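Local atomic coordinates of alpha-galactosidase (Lactobacillus brevis, PDB entry 3MI6), a protein that probably hydrolyses terminal, non-reducing alpha-D-galactose residues from alpha-D-galactosides such as galactose oligosaccharides, galactomannans and galactolipids, as a member of glycoside hydrolase family 36. Residues K173-R178 and G282-P287; K165-S170 and Q288-T293. All coordinates share one frame; numbering follows the deposited sequence.

Contact 1 of 2, residues K173-R178 and G282-P287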
ATOM      1  N   LYS D 173      19.457  38.787  33.108  1.00 58.79           N
ATOM      2  CA  LYS D 173      18.194  38.285  32.568  1.00 59.61           C
ATOM      3  C   LYS D 173      18.455  37.186  31.544  1.00 56.44           C
ATOM      4  O   LYS D 173      19.399  37.285  30.747  1.00 57.34           O
ATOM      5  CB  LYS D 173      17.399  39.412  31.907  1.00 65.96           C
ATOM      6  CG  LYS D 173      17.106  40.599  32.812  1.00 73.74           C
ATOM      7  CD  LYS D 173      16.326  41.673  32.063  1.00 81.06           C
ATOM      8  CE  LYS D 173      17.064  42.124  30.804  1.00 88.38           C
ATOM      9  NZ  LYS D 173      16.334  43.203  30.067  1.00 95.22           N
ATOM     10  N   LEU D 174      17.635  36.136  31.584  1.00 48.74           N
ATOM     11  CA  LEU D 174      17.672  35.069  30.581  1.00 45.85           C
ATOM     12  C   LEU D 174      16.292  34.897  29.941  1.00 45.01           C
ATOM     13  O   LEU D 174      15.273  35.044  30.618  1.00 44.01           O
ATOM     14  CB  LEU D 174      18.122  33.751  31.200  1.00 42.56           C
ATOM     15  CG  LEU D 174      19.560  33.604  31.697  1.00 44.40           C
ATOM     16  CD1 LEU D 174      19.663  32.324  32.485  1.00 39.91           C
ATOM     17  CD2 LEU D 174      20.579  33.634  30.552  1.00 40.84           C
ATOM     18  N   VAL D 175      16.251  34.602  28.641  1.00 39.98           N
ATOM     19  CA  VAL D 175      14.967  34.378  27.979  1.00 42.02           C
ATOM     20  C   VAL D 175      14.824  32.935  27.500  1.00 41.38           C
ATOM     21  O   VAL D 175      15.742  32.403  26.883  1.00 41.75           O
ATOM     22  CB  VAL D 175      14.753  35.343  26.796  1.00 43.53           C
ATOM     23  CG1 VAL D 175      13.362  35.156  26.221  1.00 38.35           C
ATOM     24  CG2 VAL D 175      14.940  36.779  27.256  1.00 40.20           C
ATOM     25  N   LEU D 176      13.696  32.293  27.816  1.00 40.01           N
ATOM     26  CA  LEU D 176      13.417  30.957  27.285  1.00 38.75           C
ATOM     27  C   LEU D 176      12.620  31.075  26.004  1.00 39.42           C
ATOM     28  O   LEU D 176      11.439  31.449  26.048  1.00 38.86           O
ATOM     29  CB  LEU D 176      12.594  30.135  28.259  1.00 35.88           C
ATOM     30  CG  LEU D 176      13.219  29.762  29.585  1.00 37.41           C
ATOM     31  CD1 LEU D 176      12.239  28.907  30.321  1.00 37.74           C
ATOM     32  CD2 LEU D 176      14.501  29.014  29.354  1.00 39.82           C
ATOM     33  N   ASN D 177      13.245  30.751  24.871  1.00 34.66           N
ATOM     34  CA  ASN D 177      12.533  30.796  23.596  1.00 37.81           C
ATOM     35  C   ASN D 177      11.758  29.507  23.323  1.00 35.73           C
ATOM     36  O   ASN D 177      10.779  29.485  22.579  1.00 34.09           O
ATOM     37  CB  ASN D 177      13.500  31.049  22.441  1.00 39.24           C
ATOM     38  CG  ASN D 177      14.445  32.191  22.709  1.00 36.92           C
ATOM     39  OD1 ASN D 177      14.086  33.356  22.564  1.00 38.01           O
ATOM     40  ND2 ASN D 177      15.670  31.861  23.080  1.00 35.09           N
ATOM     41  N   ARG D 178      12.220  28.436  23.950  1.00 35.79           N
ATOM     42  CA  ARG D 178      11.694  27.109  23.729  1.00 34.71           C
ATOM     43  C   ARG D 178      11.912  26.286  24.993  1.00 35.80           C
ATOM     44  O   ARG D 178      13.044  26.139  25.454  1.00 35.92           O
ATOM     45  CB  ARG D 178      12.423  26.472  22.545  1.00 33.14           C
ATOM     46  CG  ARG D 178      12.129  25.018  22.304  1.00 34.03           C
ATOM     47  CD  ARG D 178      12.913  24.551  21.090  1.00 38.13           C
ATOM     48  NE  ARG D 178      12.494  25.281  19.904  1.00 42.22           N
ATOM     49  CZ  ARG D 178      12.012  24.705  18.808  1.00 44.41           C
ATOM     50  NH1 ARG D 178      11.920  23.376  18.736  1.00 39.20           N
ATOM     51  NH2 ARG D 178      11.626  25.462  17.784  1.00 45.91           N
ATOM     52  N   GLY D 282       7.616  32.561  24.667  1.00 35.25           N
ATOM     53  CA  GLY D 282       8.874  33.095  25.134  1.00 37.86           C
ATOM     54  C   GLY D 282       8.659  33.468  26.586  1.00 42.82           C
ATOM     55  O   GLY D 282       7.649  34.098  26.922  1.00 42.95           O
ATOM     56  N   TRP D 283       9.581  33.074  27.460  1.00 40.78           N
ATOM     57  CA  TRP D 283       9.386  33.342  28.874  1.00 39.56           C
ATOM     58  C   TRP D 283      10.556  34.063  29.516  1.00 40.17           C
ATOM     59  O   TRP D 283      11.646  33.496  29.619  1.00 41.72           O
ATOM     60  CB  TRP D 283       9.130  32.047  29.607  1.00 39.52           C
ATOM     61  CG  TRP D 283       8.668  32.276  30.960  1.00 38.38           C
ATOM     62  CD1 TRP D 283       9.430  32.365  32.080  1.00 39.72           C
ATOM     63  CD2 TRP D 283       7.323  32.461  31.365  1.00 38.86           C
ATOM     64  NE1 TRP D 283       8.638  32.592  33.169  1.00 41.75           N
ATOM     65  CE2 TRP D 283       7.333  32.656  32.757  1.00 40.06           C
ATOM     66  CE3 TRP D 283       6.106  32.480  30.687  1.00 40.92           C
ATOM     67  CZ2 TRP D 283       6.176  32.870  33.487  1.00 37.42           C
ATOM     68  CZ3 TRP D 283       4.951  32.694  31.413  1.00 39.70           C
ATOM     69  CH2 TRP D 283       4.997  32.893  32.799  1.00 40.99           C
ATOM     70  N   ASN D 284      10.322  35.301  29.954  1.00 38.87           N
ATOM     71  CA  ASN D 284      11.348  36.101  30.627  1.00 40.71           C
ATOM     72  C   ASN D 284      11.648  35.616  32.036  1.00 41.06           C
ATOM     73  O   ASN D 284      10.813  35.697  32.942  1.00 40.87           O
ATOM     74  CB  ASN D 284      10.979  37.586  30.654  1.00 40.91           C
ATOM     75  CG  ASN D 284      10.890  38.188  29.271  1.00 42.53           C
ATOM     76  OD1 ASN D 284      11.904  38.395  28.603  1.00 42.57           O
ATOM     77  ND2 ASN D 284       9.670  38.475  28.828  1.00 42.94           N
ATOM     78  N   LEU D 285      12.867  35.124  32.204  1.00 41.66           N
ATOM     79  CA  LEU D 285      13.302  34.506  33.443  1.00 44.92           C
ATOM     80  C   LEU D 285      14.259  35.463  34.159  1.00 47.71           C
ATOM     81  O   LEU D 285      15.472  35.476  33.898  1.00 47.87           O
ATOM     82  CB  LEU D 285      13.999  33.180  33.123  1.00 42.95           C
ATOM     83  CG  LEU D 285      14.167  32.084  34.170  1.00 41.67           C
ATOM     84  CD1 LEU D 285      12.819  31.626  34.705  1.00 40.08           C
ATOM     85  CD2 LEU D 285      14.943  30.931  33.555  1.00 36.72           C
ATOM     86  N   ALA D 286      13.703  36.285  35.042  1.00 46.37           N
ATOM     87  CA  ALA D 286      14.512  37.217  35.808  1.00 48.33           C
ATOM     88  C   ALA D 286      15.447  36.465  36.766  1.00 53.21           C
ATOM     89  O   ALA D 286      15.272  35.266  37.016  1.00 50.38           O
ATOM     90  CB  ALA D 286      13.621  38.147  36.574  1.00 46.91           C
ATOM     91  N   PRO D 287      16.454  37.165  37.307  1.00 52.99           N
ATOM     92  CA  PRO D 287      17.256  36.519  38.346  1.00 54.86           C
ATOM     93  C   PRO D 287      16.395  36.003  39.516  1.00 53.35           C
ATOM     94  O   PRO D 287      15.451  36.683  39.948  1.00 46.47           O
ATOM     95  CB  PRO D 287      18.187  37.643  38.803  1.00 52.41           C
ATOM     96  CG  PRO D 287      18.287  38.541  37.627  1.00 50.48           C
ATOM     97  CD  PRO D 287      16.934  38.521  36.999  1.00 50.57           C
TER
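L174 and L176 pair with L285 and W283 through two antiparallel hydrogen-bonded pairs, a compact instance of how a short strand, 283-285, is added to a longer one by regular backbone bonding. L176 N bonds to W283 O at 3.0 Å, and W283 N returns to L176 O at 2.8 Å. The other ring is closed by L285 N to L174 O at 2.9 Å and by L174 N to L285 O at 3.2 Å. Between them V175 faces N284 in a non-hydrogen-bonded pair whose side chains lie side by side, with V175 CG2 3.7 Å from N284 OD1. With CG1 anti to the backbone N (chi1 -175°), CG2 lies anti to the carbonyl carbon and is the branch that meets the amide. N284 ND2 bonds to D495 O, and N284 N to E499 OE2. L174, L176, W283 and L285 share the other face, where L176 CB and W283 CB approach to 4.2 Å. There L176 and L285 pack on F166 and F291 of strands 159-167 and 290-301, while strand 90-93 pairs with 174-186 and places V92 against L174 and L176.

Contact 2 of 2, residues K165-S170 and Q288-T293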
ATOM      1  N   LYS D 165      12.301  21.986  34.776  1.00 38.92           N
ATOM      2  CA  LYS D 165      12.187  23.201  35.580  1.00 37.30           C
ATOM      3  C   LYS D 165      13.464  23.978  35.439  1.00 39.59           C
ATOM      4  O   LYS D 165      14.539  23.452  35.715  1.00 42.56           O
ATOM      5  CB  LYS D 165      11.993  22.858  37.047  1.00 38.19           C
ATOM      6  CG  LYS D 165      11.824  24.062  37.935  1.00 40.17           C
ATOM      7  CD  LYS D 165      11.808  23.646  39.395  1.00 42.23           C
ATOM      8  CE  LYS D 165      10.815  24.467  40.209  1.00 44.43           C
ATOM      9  NZ  LYS D 165      10.968  24.221  41.673  1.00 46.95           N
ATOM     10  N   PHE D 166      13.350  25.223  35.004  1.00 40.84           N
ATOM     11  CA  PHE D 166      14.511  26.081  34.783  1.00 39.52           C
ATOM     12  C   PHE D 166      14.697  27.018  35.969  1.00 41.55           C
ATOM     13  O   PHE D 166      13.731  27.597  36.464  1.00 39.73           O
ATOM     14  CB  PHE D 166      14.308  26.921  33.519  1.00 39.52           C
ATOM     15  CG  PHE D 166      14.353  26.135  32.237  1.00 38.17           C
ATOM     16  CD1 PHE D 166      13.339  25.267  31.902  1.00 37.96           C
ATOM     17  CD2 PHE D 166      15.400  26.293  31.346  1.00 41.14           C
ATOM     18  CE1 PHE D 166      13.389  24.546  30.716  1.00 36.60           C
ATOM     19  CE2 PHE D 166      15.442  25.575  30.161  1.00 37.87           C
ATOM     20  CZ  PHE D 166      14.442  24.701  29.855  1.00 34.50           C
ATOM     21  N   THR D 167      15.938  27.164  36.429  1.00 43.74           N
ATOM     22  CA  THR D 167      16.250  28.113  37.500  1.00 44.77           C
ATOM     23  C   THR D 167      17.310  29.108  37.037  1.00 45.99           C
ATOM     24  O   THR D 167      18.281  28.733  36.383  1.00 44.78           O
ATOM     25  CB  THR D 167      16.754  27.416  38.794  1.00 48.79           C
ATOM     26  OG1 THR D 167      16.019  26.201  39.029  1.00 48.06           O
ATOM     27  CG2 THR D 167      16.604  28.359  39.995  1.00 46.43           C
ATOM     28  N   ASN D 168      17.100  30.383  37.361  1.00 49.39           N
ATOM     29  CA  ASN D 168      18.094  31.419  37.094  1.00 47.33           C
ATOM     30  C   ASN D 168      18.688  31.934  38.398  1.00 48.39           C
ATOM     31  O   ASN D 168      18.055  32.737  39.088  1.00 51.72           O
ATOM     32  CB  ASN D 168      17.479  32.578  36.302  1.00 47.50           C
ATOM     33  CG  ASN D 168      18.528  33.572  35.809  1.00 48.46           C
ATOM     34  OD1 ASN D 168      19.720  33.396  36.042  1.00 44.21           O
ATOM     35  ND2 ASN D 168      18.079  34.621  35.124  1.00 48.41           N
ATOM     36  N   PRO D 169      19.895  31.456  38.752  1.00 48.97           N
ATOM     37  CA  PRO D 169      20.630  31.901  39.938  1.00 49.29           C
ATOM     38  C   PRO D 169      21.640  33.003  39.604  1.00 53.92           C
ATOM     39  O   PRO D 169      22.221  33.592  40.517  1.00 58.47           O
ATOM     40  CB  PRO D 169      21.386  30.637  40.378  1.00 50.34           C
ATOM     41  CG  PRO D 169      21.116  29.584  39.309  1.00 48.29           C
ATOM     42  CD  PRO D 169      20.574  30.316  38.122  1.00 48.87           C
ATOM     43  N   SER D 170      21.860  33.279  38.320  1.00 52.82           N
ATOM     44  CA  SER D 170      22.764  34.364  37.942  1.00 55.99           C
ATOM     45  C   SER D 170      22.098  35.731  38.099  1.00 54.95           C
ATOM     46  O   SER D 170      20.924  35.827  38.451  1.00 52.65           O
ATOM     47  CB  SER D 170      23.317  34.175  36.522  1.00 56.77           C
ATOM     48  OG  SER D 170      22.457  34.719  35.535  1.00 59.64           O
ATOM     49  N   GLN D 288      16.736  34.802  39.994  1.00 51.60           N
ATOM     50  CA  GLN D 288      16.065  34.138  41.119  1.00 53.93           C
ATOM     51  C   GLN D 288      14.714  33.564  40.709  1.00 53.76           C
ATOM     52  O   GLN D 288      13.948  33.091  41.552  1.00 53.36           O
ATOM     53  CB  GLN D 288      15.893  35.074  42.336  1.00 57.69           C
ATOM     54  CG  GLN D 288      17.174  35.732  42.852  1.00 55.64           C
ATOM     55  CD  GLN D 288      18.339  34.757  42.976  1.00 60.93           C
ATOM     56  OE1 GLN D 288      19.487  35.113  42.687  1.00 62.88           O
ATOM     57  NE2 GLN D 288      18.050  33.520  43.389  1.00 55.31           N
ATOM     58  N   ALA D 289      14.430  33.620  39.409  1.00 52.79           N
ATOM     59  CA  ALA D 289      13.150  33.177  38.869  1.00 46.17           C
ATOM     60  C   ALA D 289      13.224  31.736  38.377  1.00 47.48           C
ATOM     61  O   ALA D 289      14.306  31.194  38.135  1.00 46.38           O
ATOM     62  CB  ALA D 289      12.703  34.097  37.744  1.00 42.90           C
ATOM     63  N   THR D 290      12.055  31.131  38.221  1.00 45.96           N
ATOM     64  CA  THR D 290      11.956  29.740  37.830  1.00 42.36           C
ATOM     65  C   THR D 290      10.875  29.540  36.794  1.00 41.88           C
ATOM     66  O   THR D 290       9.904  30.300  36.731  1.00 45.49           O
ATOM     67  CB  THR D 290      11.584  28.877  39.025  1.00 44.43           C
ATOM     68  OG1 THR D 290      10.478  29.479  39.705  1.00 47.55           O
ATOM     69  CG2 THR D 290      12.752  28.767  39.978  1.00 47.27           C
ATOM     70  N   PHE D 291      11.039  28.506  35.983  1.00 38.87           N
ATOM     71  CA  PHE D 291      10.011  28.134  35.020  1.00 39.14           C
ATOM     72  C   PHE D 291       9.785  26.623  34.990  1.00 38.16           C
ATOM     73  O   PHE D 291      10.716  25.858  34.722  1.00 39.97           O
ATOM     74  CB  PHE D 291      10.339  28.661  33.616  1.00 37.38           C
ATOM     75  CG  PHE D 291       9.335  28.257  32.586  1.00 36.61           C
ATOM     76  CD1 PHE D 291       8.137  28.934  32.474  1.00 36.24           C
ATOM     77  CD2 PHE D 291       9.572  27.177  31.755  1.00 36.02           C
ATOM     78  CE1 PHE D 291       7.195  28.552  31.552  1.00 36.73           C
ATOM     79  CE2 PHE D 291       8.635  26.792  30.827  1.00 35.45           C
ATOM     80  CZ  PHE D 291       7.446  27.484  30.723  1.00 35.87           C
ATOM     81  N   GLN D 292       8.550  26.208  35.275  1.00 37.21           N
ATOM     82  CA  GLN D 292       8.152  24.784  35.256  1.00 38.49           C
ATOM     83  C   GLN D 292       7.398  24.414  33.951  1.00 36.42           C
ATOM     84  O   GLN D 292       6.393  25.055  33.618  1.00 34.00           O
ATOM     85  CB  GLN D 292       7.265  24.490  36.482  1.00 33.74           C
ATOM     86  CG  GLN D 292       6.680  23.086  36.575  1.00 34.48           C
ATOM     87  CD  GLN D 292       7.753  22.009  36.696  1.00 36.63           C
ATOM     88  OE1 GLN D 292       8.470  21.928  37.699  1.00 37.80           O
ATOM     89  NE2 GLN D 292       7.857  21.167  35.672  1.00 34.95           N
ATOM     90  N   THR D 293       7.864  23.404  33.210  1.00 32.00           N
ATOM     91  CA  THR D 293       7.071  22.936  32.058  1.00 32.82           C
ATOM     92  C   THR D 293       5.885  22.090  32.514  1.00 33.57           C
ATOM     93  O   THR D 293       5.915  21.508  33.602  1.00 33.11           O
ATOM     94  CB  THR D 293       7.868  22.102  31.045  1.00 30.68           C
ATOM     95  OG1 THR D 293       8.082  20.792  31.571  1.00 32.54           O
ATOM     96  CG2 THR D 293       9.190  22.745  30.711  1.00 31.48           C
TER
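Two central strands of the large antiparallel sheet of the N-terminal beta domain, 159-167 and 290-301, run side by side here, with F166 and F291 forming their hydrogen-bonded pair. F166 N gives a bond of 2.7 Å to F291 O, and F291 N answers at 2.9 Å to F166 O. Two CA-H...O contacts add to the ladder: K165 CA stands 3.2 Å from F291 O, and T290 CA leans on F166 O.

On one face F166 CD1 comes to the edge of the F291 ring, near its plane, 4.2 Å from F291 CD2. F291 O also sits at the edge of the F166 ring, in its plane. Both rings turn toward L176 and L285, and the F291 ring meets that of W283 with planes at about 45°.

The opposite face carries K165, T167, T290 and Q292. T167 and T290 lie side by side, methyl to methyl, with CG2 of T167 3.9 Å from CG2 of T290. K165 and Q292 instead cross at about a right angle, and Q292 OE1 rests 3.7 Å from K165 CB. A bend at chi2 (63°) folds the Q292 chain back, and its NE2 binds T293 O nearly straight and within the amide plane, which fixes the rotation of the amide.

Farther along the two segments, N168 N bonds to A289 O, and Q288 N bonds to N168 O at 2.6 Å. The N168 side chain turns to other partners, its ND2 bonding to L285 O and E172 O. Backbone bonding from K165 to D148 and from T167 to A146 continues the sheet on the far side of strand 159-167. Antiparallel strands of a large sheet packed by their F166/F291 face on a second sheet are consistent with the beta-supersandwich, galactose-mutarotase-like N-terminal domain of family 36.

Followed from the N terminus, the chain first lays down strand 159-167, passes through the turn after N168 and enters strand 174-186. It then makes a long excursion, containing strands but no helix, before strand 283-285 returns to close contact 1. A few residues later strand 290-301 closes contact 2, so the smaller loop lies within the larger one and the two do not cross. Their centres are about 9 Å apart. The sheet of contact 1 and the larger antiparallel sheet of contact 2 are tied by the side chain of N168 and by packing, where L176 CD1 lies 3.5 Å from F291 CD2. Strand 290-301 leads on toward the catalytic barrel.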